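Local coordinates for cycloserine biosynthesis protein DcsG (Streptomyces lavendulae, PDB 6JIL) that catalyses the ATP- and magnesium-dependent cyclisation of O-ureido-D-serine to the antibiotic D-cycloserine, as a monomeric ATP-grasp enzyme, at residues Ala99-Pro104 with Val241-Leu246; Gln148-Ser153 with Ser159-Arg164; Ala234-Ala239 with Leu268-Cys273. One frame throughout, in Å; residues are numbered along the deposited sequence.

Overall arrangement
Helix 227-244 is the element shared by contacts 1 and 3, whose centres lie about 9 Å apart. Its last turn meets the loop after helix 94-100 in contact 1, and the turns before that pack on strand 265-271 in contact 3. The two contacts touch directly: His101 CB lies 3.6 Å from Ala239 CB. Contact 3 reaches the active site, because the same strand carries Glu269 and Glu271 to the two magnesium ions and ADP. Contact 2 belongs to another antiparallel sheet, the four-stranded one that ends in strand 148-151; its centre is about 27 Å from that of contact 3, yet the side chain of Gln148 comes to about 9 Å from ADP. Contact 1 is a surface contact away from the annotated sites.

Contact 1. Residues Ala99-Pro104 with Val241-Leu246; sequences AAHGVP and VAHLGL
His101 carries this contact alone on its side, laying the far end of its imidazole against Ala242 and His243 in the last turn of helix 227-244. The segment 99-104 starts as the end of helix 94-100, and His101 follows directly after it. With CG anti to the carbonyl carbon (chi1 -79°), the ring is carried outward to the other helix, where CE1 comes within 4.1 Å of His243 CB. On the next ring atom, His101 NE2 stands 4.2 Å from the methyl CB of Ala242. These are loose van der Waals approaches. The other ring nitrogen, ND1, is hydrogen-bonded to the carbonyl O of Asp97 in the preceding helix 94-100, which limits the rotation of the imidazole. His243 runs across the line of His101 at about a right angle; its CG is anti to the backbone N (chi1 180°), and its ring leads off to meet that of Trp88. The two imidazoles therefore do not stack.

Next comes Gly102, the C-prime residue of a Schellman motif that ends helix 94-100: its N bonds to Ala99 O at 3.1 Å, while Val103 N reaches Leu98 O. Gly245 closes the partner helix in the same way, with Leu246 N on Val241 O at 2.9 Å. Two helix ends thus meet near the surface. Val103 and Pro104 carry the chain on along helix 227-244, touching Ala236, Ala239 and Val232, and Pro104 makes a backbone hydrogen bond with Val267 in strand 265-271. Leu244 packs against Leu85 and Trp88 of helix 83-89.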
# COMPACT_ATOMS: atom_id res chain seq x y z
N ALA A 99 10.90 3.28 10.26
CA ALA A 99 12.17 3.93 10.48
C ALA A 99 12.68 3.69 11.91
O ALA A 99 13.88 3.54 12.13
CB ALA A 99 12.05 5.43 10.22
N ALA A 100 11.76 3.63 12.87
CA ALA A 100 12.12 3.41 14.27
C ALA A 100 12.62 1.99 14.50
O ALA A 100 13.26 1.72 15.52
CB ALA A 100 10.92 3.70 15.17
N HIS A 101 12.32 1.09 13.57
CA HIS A 101 12.76 -0.30 13.68
C HIS A 101 14.01 -0.56 12.85
O HIS A 101 14.36 -1.71 12.60
CB HIS A 101 11.66 -1.27 13.25
CG HIS A 101 10.60 -1.50 14.28
ND1 HIS A 101 9.73 -0.52 14.69
CD2 HIS A 101 10.30 -2.60 15.01
CE1 HIS A 101 8.93 -1.00 15.63
NE2 HIS A 101 9.26 -2.26 15.84
N GLY A 102 14.66 0.50 12.39
CA GLY A 102 15.87 0.30 11.61
C GLY A 102 15.64 0.03 10.13
O GLY A 102 16.60 -0.15 9.39
N VAL A 103 14.39 -0.01 9.70
CA VAL A 103 14.07 -0.24 8.29
C VAL A 103 14.32 1.04 7.50
O VAL A 103 13.76 2.09 7.82
CB VAL A 103 12.59 -0.63 8.08
CG1 VAL A 103 12.31 -0.81 6.58
CG2 VAL A 103 12.28 -1.91 8.84
N PRO A 104 15.16 0.97 6.45
CA PRO A 104 15.46 2.14 5.62
C PRO A 104 14.26 2.62 4.81
O PRO A 104 13.70 1.87 4.02
CB PRO A 104 16.60 1.63 4.73
CG PRO A 104 16.26 0.19 4.57
CD PRO A 104 15.87 -0.22 5.97
N VAL A 241 5.09 -6.74 12.11
CA VAL A 241 4.63 -7.79 13.00
C VAL A 241 4.92 -7.42 14.45
O VAL A 241 4.06 -7.55 15.31
CB VAL A 241 5.32 -9.13 12.67
CG1 VAL A 241 5.00 -10.16 13.74
CG2 VAL A 241 4.86 -9.62 11.30
N ALA A 242 6.14 -6.94 14.70
CA ALA A 242 6.57 -6.55 16.04
C ALA A 242 5.81 -5.33 16.57
O ALA A 242 5.34 -5.33 17.71
CB ALA A 242 8.07 -6.26 16.03
N HIS A 243 5.70 -4.31 15.74
CA HIS A 243 5.02 -3.08 16.11
C HIS A 243 3.58 -3.28 16.54
O HIS A 243 3.13 -2.68 17.52
CB HIS A 243 5.05 -2.10 14.94
CG HIS A 243 4.37 -0.81 15.23
ND1 HIS A 243 4.94 0.16 16.03
CD2 HIS A 243 3.16 -0.33 14.87
CE1 HIS A 243 4.10 1.18 16.15
NE2 HIS A 243 3.01 0.90 15.45
N LEU A 244 2.85 -4.12 15.81
CA LEU A 244 1.44 -4.37 16.10
C LEU A 244 1.20 -5.55 17.03
O LEU A 244 0.06 -5.82 17.42
CB LEU A 244 0.69 -4.61 14.78
CG LEU A 244 0.63 -3.41 13.83
CD1 LEU A 244 0.14 -3.85 12.47
CD2 LEU A 244 -0.28 -2.35 14.42
N GLY A 245 2.28 -6.24 17.40
CA GLY A 245 2.16 -7.38 18.29
C GLY A 245 1.46 -8.56 17.65
O GLY A 245 0.82 -9.36 18.34
N LEU A 246 1.57 -8.68 16.34
CA LEU A 246 0.93 -9.77 15.62
C LEU A 246 1.49 -11.14 16.02
O LEU A 246 2.70 -11.33 16.14
CB LEU A 246 1.08 -9.55 14.11
CG LEU A 246 -0.11 -8.92 13.39
CD1 LEU A 246 -0.69 -7.76 14.18
CD2 LEU A 246 0.34 -8.45 12.01

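Contact 2. Residues Gln148-Ser153 with Ser159-Arg164; sequences QRYQRS and SRHVAR
The imidazole of His161 is approached from two directions: the amide oxygen of Gln148 lies over one face, and the hydroxyl of Tyr150 meets its edge. Over the face, Gln148 OE1 sits 3.8 Å above the ring plane, displaced toward the rim, and the amide plane is inclined to the ring by 36°. The aliphatic part of Gln148 comes nearer but obliquely, CG standing 3.3 Å from His161 CE1 at the rim. At the edge, Tyr150 OH and His161 ND1 are 2.7 Å apart in a hydrogen bond whose donor could be either group. Tyr150 CE1 and the backbone N of Gln148 also lie at the imidazole edge, in its plane. In turn, ND1 lies in the plane of the phenol ring, at its edge. The two rings meet rim to rim, with centroids 5.9 Å apart and planes at 51°, and neither covers the other.

His161 extends from its helix toward the strand with CG anti to the backbone N, while Gln148, extended beyond CG, comes from the strand toward the helix. Arg164 NH2 stays 4.4 Å from Gln148 OE1 without bonding to it; the guanidinium makes its salt bridge through NH1 with Asp146.

Strand 148-151 is an outermost strand of the four-stranded antiparallel ATP-grasp sheet, paired with strand 133-138. Helix 155-167, next in the chain, covers it, nearly antiparallel at 150°, the short axes 10.9 Å apart. His161 and Tyr150 also touch Val136 of strand 133-138, which holds the ATP-binding Lys137, and Val162 packs onto strand 172-176 and helix 117-127.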
# COMPACT_ATOMS: atom_id res chain seq x y z
N GLN A 148 1.79 14.18 -6.30
CA GLN A 148 2.39 15.09 -7.27
C GLN A 148 3.88 15.38 -7.03
O GLN A 148 4.37 15.32 -5.90
CB GLN A 148 1.61 16.41 -7.32
CG GLN A 148 0.15 16.26 -7.72
CD GLN A 148 -0.53 17.59 -8.03
OE1 GLN A 148 -1.76 17.67 -8.11
NE2 GLN A 148 0.27 18.64 -8.20
N ARG A 149 4.55 15.72 -8.12
CA ARG A 149 5.97 16.04 -8.14
C ARG A 149 6.17 17.55 -8.32
O ARG A 149 5.48 18.18 -9.12
CB ARG A 149 6.61 15.27 -9.31
CG ARG A 149 8.08 15.50 -9.53
CD ARG A 149 8.53 14.68 -10.73
NE ARG A 149 9.96 14.77 -10.97
CZ ARG A 149 10.63 13.92 -11.74
NH1 ARG A 149 10.00 12.94 -12.35
NH2 ARG A 149 11.94 14.06 -11.88
N TYR A 150 7.10 18.12 -7.57
CA TYR A 150 7.37 19.56 -7.66
C TYR A 150 8.85 19.92 -7.59
O TYR A 150 9.63 19.27 -6.88
CB TYR A 150 6.68 20.34 -6.53
CG TYR A 150 5.19 20.16 -6.41
CD1 TYR A 150 4.64 19.11 -5.67
CD2 TYR A 150 4.32 21.07 -7.02
CE1 TYR A 150 3.25 18.97 -5.54
CE2 TYR A 150 2.94 20.94 -6.90
CZ TYR A 150 2.41 19.89 -6.16
OH TYR A 150 1.05 19.78 -6.06
N GLN A 151 9.23 20.96 -8.32
CA GLN A 151 10.60 21.48 -8.28
C GLN A 151 10.57 22.29 -6.99
O GLN A 151 9.53 22.85 -6.66
CB GLN A 151 10.86 22.39 -9.48
CG GLN A 151 10.96 21.66 -10.81
CD GLN A 151 10.87 22.61 -12.00
OE1 GLN A 151 11.15 22.22 -13.14
NE2 GLN A 151 10.46 23.85 -11.74
N ARG A 152 11.68 22.37 -6.26
CA ARG A 152 11.66 23.09 -4.99
C ARG A 152 11.21 24.55 -5.06
O ARG A 152 10.81 25.13 -4.05
CB ARG A 152 13.03 23.02 -4.30
CG ARG A 152 14.16 23.76 -4.98
CD ARG A 152 15.21 24.12 -3.95
NE ARG A 152 15.50 22.97 -3.10
CZ ARG A 152 15.62 23.03 -1.77
NH1 ARG A 152 15.49 24.19 -1.14
NH2 ARG A 152 15.87 21.93 -1.09
N SER A 153 11.26 25.14 -6.24
CA SER A 153 10.85 26.53 -6.39
C SER A 153 9.33 26.67 -6.35
O SER A 153 8.80 27.77 -6.24
CB SER A 153 11.39 27.10 -7.70
OG SER A 153 10.90 26.36 -8.81
N SER A 159 2.07 23.97 -1.56
CA SER A 159 1.44 24.24 -0.28
C SER A 159 -0.07 24.26 -0.48
O SER A 159 -0.83 23.92 0.43
CB SER A 159 1.92 25.58 0.30
OG SER A 159 1.52 26.67 -0.51
N ARG A 160 -0.50 24.66 -1.67
CA ARG A 160 -1.92 24.71 -1.99
C ARG A 160 -2.42 23.29 -2.18
O ARG A 160 -3.57 22.98 -1.86
CB ARG A 160 -2.17 25.55 -3.25
CG ARG A 160 -2.32 27.04 -2.98
CD ARG A 160 -1.71 27.89 -4.09
NE ARG A 160 -2.14 27.48 -5.43
CZ ARG A 160 -1.66 27.98 -6.56
NH1 ARG A 160 -0.72 28.92 -6.52
NH2 ARG A 160 -2.11 27.54 -7.73
N HIS A 161 -1.56 22.43 -2.70
CA HIS A 161 -1.91 21.03 -2.88
C HIS A 161 -2.04 20.45 -1.48
O HIS A 161 -2.98 19.72 -1.17
CB HIS A 161 -0.82 20.31 -3.67
CG HIS A 161 -1.08 18.84 -3.88
ND1 HIS A 161 -0.16 18.01 -4.49
CD2 HIS A 161 -2.14 18.07 -3.56
CE1 HIS A 161 -0.65 16.78 -4.53
NE2 HIS A 161 -1.85 16.79 -3.97
N VAL A 162 -1.08 20.80 -0.62
CA VAL A 162 -1.07 20.32 0.75
C VAL A 162 -2.32 20.77 1.49
O VAL A 162 -2.98 19.97 2.15
CB VAL A 162 0.20 20.82 1.51
CG1 VAL A 162 0.07 20.54 3.00
CG2 VAL A 162 1.43 20.13 0.96
N ALA A 163 -2.64 22.06 1.36
CA ALA A 163 -3.81 22.61 2.04
C ALA A 163 -5.07 21.87 1.65
O ALA A 163 -5.90 21.55 2.51
CB ALA A 163 -3.94 24.10 1.72
N ARG A 164 -5.22 21.60 0.36
CA ARG A 164 -6.39 20.90 -0.17
C ARG A 164 -6.58 19.55 0.53
O ARG A 164 -7.71 19.13 0.78
CB ARG A 164 -6.23 20.70 -1.69
CG ARG A 164 -7.34 19.88 -2.35
CD ARG A 164 -7.26 19.93 -3.89
NE ARG A 164 -6.10 19.22 -4.45
CZ ARG A 164 -6.04 17.90 -4.61
NH1 ARG A 164 -7.06 17.13 -4.25
NH2 ARG A 164 -4.94 17.35 -5.12

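Contact 3. Residues Ala234-Ala239 with Leu268-Cys273; sequences AAALAA and LEMELC. With MG (magnesium ion), chain I; MG (magnesium ion), chain H; ADP (adenosine-5'-diphosphate), chain G.
The magnesium-binding strand of the ATP-grasp domain is backed here by helix 227-244. The methyl CE of selenomethionine Met270 points into the helix, 3.5 Å from Ala236 CB; its exact placing against Leu237 is doubtful. Met270 CG is anti to the backbone N (chi1 163°), which directs the side chain to the helix. Beyond it, Leu272 CD2 meets Leu237 CD2 at 3.8 Å. All four residues are buried, and the side chains that meet are all apolar.

Strand alternation sends the flanking Glu269 and Glu271 to the other side, toward the metals. Glu269 grips one magnesium with both carboxylate oxygens, OE1 and OE2, each 2.3 Å from the ion, and its OE2 bridges to the second magnesium at 2.2 Å. Glu271 OE2 joins the first ion at 2.2 Å, while its OE1 makes a salt bridge with Arg254, a proposed active-site residue. ADP contributes O2B to the first magnesium and O1B and O2A to the second, and waters supply further ligands. Acidic side chains holding two magnesium ions against the nucleotide phosphates are characteristic of ATP-grasp enzymes.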
# COMPACT_ATOMS: atom_id res chain seq x y z
N ALA A 234 11.73 -7.94 3.96
CA ALA A 234 11.47 -8.83 5.09
C ALA A 234 11.63 -8.13 6.43
O ALA A 234 10.99 -8.51 7.41
CB ALA A 234 12.40 -10.04 5.04
N ALA A 235 12.49 -7.11 6.47
CA ALA A 235 12.69 -6.35 7.71
C ALA A 235 11.47 -5.48 7.95
O ALA A 235 10.99 -5.36 9.07
CB ALA A 235 13.93 -5.48 7.61
N ALA A 236 10.96 -4.89 6.87
CA ALA A 236 9.79 -4.04 6.95
C ALA A 236 8.60 -4.85 7.48
O ALA A 236 7.83 -4.36 8.31
CB ALA A 236 9.46 -3.48 5.57
N LEU A 237 8.46 -6.08 7.01
CA LEU A 237 7.37 -6.95 7.44
C LEU A 237 7.55 -7.36 8.90
O LEU A 237 6.59 -7.34 9.68
CB LEU A 237 7.31 -8.21 6.56
CG LEU A 237 6.83 -8.00 5.11
CD1 LEU A 237 7.01 -9.26 4.29
CD2 LEU A 237 5.36 -7.59 5.13
N ALA A 238 8.77 -7.71 9.28
CA ALA A 238 9.03 -8.10 10.66
C ALA A 238 8.77 -6.92 11.59
O ALA A 238 8.24 -7.08 12.69
CB ALA A 238 10.46 -8.60 10.80
N ALA A 239 9.13 -5.72 11.15
CA ALA A 239 8.92 -4.52 11.95
C ALA A 239 7.42 -4.30 12.16
O ALA A 239 7.00 -3.85 13.23
CB ALA A 239 9.53 -3.31 11.26
N LEU A 268 9.43 2.59 -0.16
CA LEU A 268 8.70 3.71 -0.76
C LEU A 268 7.37 3.68 -0.02
O LEU A 268 6.95 4.66 0.58
CB LEU A 268 8.45 3.43 -2.24
CG LEU A 268 7.92 4.52 -3.20
CD1 LEU A 268 7.26 3.81 -4.38
CD2 LEU A 268 6.95 5.44 -2.53
N GLU A 269 6.71 2.53 -0.10
CA GLU A 269 5.44 2.32 0.57
C GLU A 269 5.27 0.81 0.76
O GLU A 269 5.98 0.01 0.14
CB GLU A 269 4.27 2.88 -0.24
CG GLU A 269 3.85 2.05 -1.45
CD GLU A 269 2.37 2.23 -1.77
OE1 GLU A 269 1.56 2.10 -0.83
OE2 GLU A 269 2.03 2.49 -2.94
N MSE A 270 4.34 0.44 1.63
CA MSE A 270 4.09 -0.95 1.94
C MSE A 270 2.59 -1.16 2.10
O MSE A 270 1.92 -0.36 2.74
CB MSE A 270 4.83 -1.31 3.24
CG MSE A 270 4.37 -2.57 3.93
SE MSE A 270 5.33 -2.85 5.60
CE MSE A 270 6.19 -4.51 5.15
N GLU A 271 2.07 -2.23 1.50
CA GLU A 271 0.64 -2.53 1.58
C GLU A 271 0.35 -3.89 2.22
O GLU A 271 0.70 -4.94 1.68
CB GLU A 271 0.01 -2.46 0.18
CG GLU A 271 -0.19 -1.02 -0.29
CD GLU A 271 -0.58 -0.93 -1.75
OE1 GLU A 271 -1.48 -1.68 -2.18
OE2 GLU A 271 0.00 -0.11 -2.46
N LEU A 272 -0.31 -3.84 3.37
CA LEU A 272 -0.62 -5.04 4.13
C LEU A 272 -2.10 -5.35 4.27
O LEU A 272 -2.47 -6.46 4.63
CB LEU A 272 0.00 -4.92 5.52
CG LEU A 272 1.44 -4.42 5.47
CD1 LEU A 272 1.97 -4.28 6.87
CD2 LEU A 272 2.29 -5.39 4.66
N CYS A 273 -2.93 -4.36 3.98
CA CYS A 273 -4.37 -4.53 4.11
C CYS A 273 -5.03 -5.05 2.85
O CYS A 273 -5.58 -6.15 2.85
CB CYS A 273 -5.02 -3.22 4.52
SG CYS A 273 -6.79 -3.35 4.75
MG MG I . -0.14 2.11 -2.42
MG MG H . 2.75 2.58 -5.06
PB ADP G . 0.47 5.23 -3.81
O1B ADP G . 1.09 4.26 -4.94
O2B ADP G . -0.04 4.40 -2.64
O3B ADP G . -0.70 6.02 -4.44
PA ADP G . 3.11 6.01 -3.73
O1A ADP G . 4.00 6.24 -2.60
O2A ADP G . 3.32 4.52 -4.24
O3A ADP G . 1.57 6.29 -3.23
O5' ADP G . 3.46 7.09 -4.87
C5' ADP G . 2.89 6.68 -6.11
C4' ADP G . 3.96 6.79 -7.20
O4' ADP G . 4.56 8.10 -7.19
C3' ADP G . 5.08 5.78 -6.97
O3' ADP G . 4.81 4.53 -7.60
C2' ADP G . 6.31 6.49 -7.53
O2' ADP G . 6.49 6.22 -8.93
C1' ADP G . 6.01 7.99 -7.27
N9 ADP G . 6.66 8.46 -6.01
C8 ADP G . 6.04 8.73 -4.81
N7 ADP G . 6.91 9.17 -3.94
C5 ADP G . 8.13 9.21 -4.51
C6 ADP G . 9.38 9.79 -4.14
N6 ADP G . 9.58 10.30 -2.87
N1 ADP G . 10.35 9.86 -5.07
C2 ADP G . 10.18 9.40 -6.31
N3 ADP G . 9.03 8.86 -6.70
C4 ADP G . 7.99 8.75 -5.85
O HOH W 1 2.48 3.38 -7.34
O HOH W 2 4.59 1.17 -4.98
O HOH W 3 -1.77 2.73 -0.92